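Local structure of EcmrR transcriptional regulator (Escherichia coli, 6WL5) at residues Q5-I11 / A94-V100. The protein acts as a multidrug-sensing transcriptional regulator of the MerR family, whose C-terminal GyrI-like domain binds the cationic amphiphile cetyl-trimethyl-ammonium. Residues are numbered along the deposited sequence; the frame is centred on the assembly and turned at random. Where two conformers were deposited one is given.
Sequences QAALKEI and AITAVTV
Thr96 OG1 donates a short 2.5 Å hydrogen bond to Glu10 OE1, reaching its syn side but 32° out of the carboxylate plane. The Glu10 chain, bent at chi2 (-80°), folds its carboxylate back over the neighbouring strand, where a water donates to both OE1 and Ile95 O. A valine in place of Thr96 removes this hydroxyl, which would probably leave the Glu10 carboxylate held by the water alone among the partners described and freer to swing away. Six backbone bonds, two in each of the hydrogen-bonded pairs Ala7-Thr99, Lys9-Ala97 and Ile11-Ile95, join the antiparallel strands; Ala97 N to Lys9 O measures 2.8 Å. On the face of Lys9, its aliphatic chain crosses Thr99 at about a right angle, CG lying 3.8 Å from Thr99 CG2, while NZ goes on to a salt bridge with Glu151. Farther along this face Ile11 and Ile95 lie side by side, and Ile11 CD1 rests 3.9 Å from Ala97 CB. On the opposite face, which also carries Glu10 and Thr96, Leu8 CD1 lies 4.1 Å from Val98 CB. Strand 88-103 lies between 7-23 and 149-158 in the antiparallel sheet of the GyrI-like domain, with Val98 and Val100 packing against helix 109-123.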
loop_
_atom_site.group_PDB
_atom_site.type_symbol
_atom_site.label_atom_id
_atom_site.label_comp_id
_atom_site.label_asym_id
_atom_site.label_seq_id
_atom_site.Cartn_x
_atom_site.Cartn_y
_atom_site.Cartn_z
ATOM N N GLN A 5 0.243 3.182 -17.198
ATOM C CA GLN A 5 -0.338 2.113 -18.027
ATOM C C GLN A 5 -1.241 1.229 -17.169
ATOM O O GLN A 5 -0.761 0.320 -16.488
ATOM C CB GLN A 5 0.833 1.336 -18.652
ATOM C CG GLN A 5 0.524 0.069 -19.427
ATOM C CD GLN A 5 1.799 -0.606 -19.990
ATOM O OE1 GLN A 5 1.865 -0.941 -21.176
ATOM N NE2 GLN A 5 2.809 -0.796 -19.137
ATOM N N ALA A 6 -2.562 1.452 -17.226
ATOM C CA ALA A 6 -3.473 0.686 -16.396
ATOM C C ALA A 6 -3.414 -0.806 -16.711
ATOM O O ALA A 6 -3.373 -1.206 -17.870
ATOM C CB ALA A 6 -4.903 1.142 -16.677
ATOM N N ALA A 7 -3.466 -1.633 -15.663
ATOM C CA ALA A 7 -3.659 -3.075 -15.768
ATOM C C ALA A 7 -4.773 -3.467 -14.814
ATOM O O ALA A 7 -5.052 -2.753 -13.866
ATOM C CB ALA A 7 -2.406 -3.831 -15.368
ATOM N N LEU A 8 -5.490 -4.534 -15.119
ATOM C CA LEU A 8 -6.560 -5.016 -14.273
ATOM C C LEU A 8 -6.136 -6.370 -13.738
ATOM O O LEU A 8 -5.646 -7.206 -14.502
ATOM C CB LEU A 8 -7.790 -5.154 -15.163
ATOM C CG LEU A 8 -9.119 -5.243 -14.483
ATOM C CD1 LEU A 8 -9.439 -4.020 -13.587
ATOM C CD2 LEU A 8 -10.249 -5.397 -15.523
ATOM N N LYS A 9 -6.259 -6.553 -12.417
ATOM C CA LYS A 9 -5.778 -7.789 -11.812
ATOM C C LYS A 9 -6.656 -8.220 -10.650
ATOM O O LYS A 9 -7.392 -7.421 -10.070
ATOM C CB LYS A 9 -4.326 -7.644 -11.361
ATOM C CG LYS A 9 -4.065 -6.570 -10.338
ATOM C CD LYS A 9 -2.568 -6.559 -9.933
ATOM C CE LYS A 9 -1.647 -6.199 -11.085
ATOM N NZ LYS A 9 -0.223 -6.063 -10.568
ATOM N N GLU A 10 -6.613 -9.505 -10.341
ATOM C CA GLU A 10 -7.218 -10.041 -9.130
ATOM C C GLU A 10 -6.106 -10.235 -8.108
ATOM O O GLU A 10 -5.111 -10.927 -8.394
ATOM C CB GLU A 10 -7.934 -11.370 -9.388
ATOM C CG GLU A 10 -8.910 -11.322 -10.524
ATOM C CD GLU A 10 -10.250 -10.717 -10.175
ATOM O OE1 GLU A 10 -10.446 -10.359 -8.996
ATOM O OE2 GLU A 10 -11.116 -10.619 -11.092
ATOM N N ILE A 11 -6.273 -9.630 -6.937
ATOM C CA ILE A 11 -5.299 -9.702 -5.853
ATOM C C ILE A 11 -5.887 -10.599 -4.771
ATOM O O ILE A 11 -6.943 -10.274 -4.214
ATOM C CB ILE A 11 -4.947 -8.316 -5.299
ATOM C CG1 ILE A 11 -4.383 -7.427 -6.405
ATOM C CG2 ILE A 11 -3.907 -8.458 -4.165
ATOM C CD1 ILE A 11 -4.207 -5.953 -6.009
ATOM N N ALA A 94 -9.397 -10.322 -0.639
ATOM C CA ALA A 94 -9.188 -10.305 -2.081
ATOM C C ALA A 94 -9.980 -9.180 -2.733
ATOM O O ALA A 94 -11.098 -8.850 -2.317
ATOM C CB ALA A 94 -9.677 -11.625 -2.689
ATOM N N ILE A 95 -9.412 -8.618 -3.803
ATOM C CA ILE A 95 -10.049 -7.537 -4.547
ATOM C C ILE A 95 -9.742 -7.706 -6.024
ATOM O O ILE A 95 -8.805 -8.404 -6.420
ATOM C CB ILE A 95 -9.569 -6.123 -4.141
ATOM C CG1 ILE A 95 -8.027 -6.005 -4.282
ATOM C CG2 ILE A 95 -10.046 -5.788 -2.752
ATOM C CD1 ILE A 95 -7.533 -4.603 -4.053
ATOM N N THR A 96 -10.563 -7.069 -6.846
ATOM C CA THR A 96 -10.237 -6.825 -8.231
ATOM C C THR A 96 -9.746 -5.387 -8.278
ATOM O O THR A 96 -10.412 -4.489 -7.762
ATOM C CB THR A 96 -11.442 -6.992 -9.137
ATOM O OG1 THR A 96 -11.973 -8.322 -9.039
ATOM C CG2 THR A 96 -11.054 -6.729 -10.587
ATOM N N ALA A 97 -8.576 -5.161 -8.865
ATOM C CA ALA A 97 -7.992 -3.829 -8.838
ATOM C C ALA A 97 -7.572 -3.390 -10.224
ATOM O O ALA A 97 -7.031 -4.194 -11.004
ATOM C CB ALA A 97 -6.752 -3.788 -7.928
ATOM N N VAL A 98 -7.747 -2.094 -10.493
ATOM C CA VAL A 98 -7.013 -1.443 -11.564
ATOM C C VAL A 98 -5.762 -0.812 -10.974
ATOM O O VAL A 98 -5.806 -0.190 -9.896
ATOM C CB VAL A 98 -7.896 -0.453 -12.337
ATOM C CG1 VAL A 98 -8.417 0.708 -11.484
ATOM C CG2 VAL A 98 -7.188 0.038 -13.597
ATOM N N THR A 99 -4.630 -1.056 -11.630
ATOM C CA THR A 99 -3.322 -0.700 -11.099
ATOM C C THR A 99 -2.491 0.078 -12.110
ATOM O O THR A 99 -2.637 -0.092 -13.324
ATOM C CB THR A 99 -2.558 -1.974 -10.671
ATOM O OG1 THR A 99 -2.147 -2.739 -11.818
ATOM C CG2 THR A 99 -3.393 -2.858 -9.765
ATOM N N VAL A 100 -1.566 0.900 -11.593
ATOM C CA VAL A 100 -0.491 1.481 -12.391
ATOM C C VAL A 100 0.785 1.410 -11.582
ATOM O O VAL A 100 0.750 1.402 -10.357
ATOM C CB VAL A 100 -0.725 2.941 -12.821
ATOM C CG1 VAL A 100 -1.915 3.039 -13.739
ATOM C CG2 VAL A 100 -0.871 3.869 -11.611
HETATM O O HOH W 1 -9.683 -11.128 -6.484
#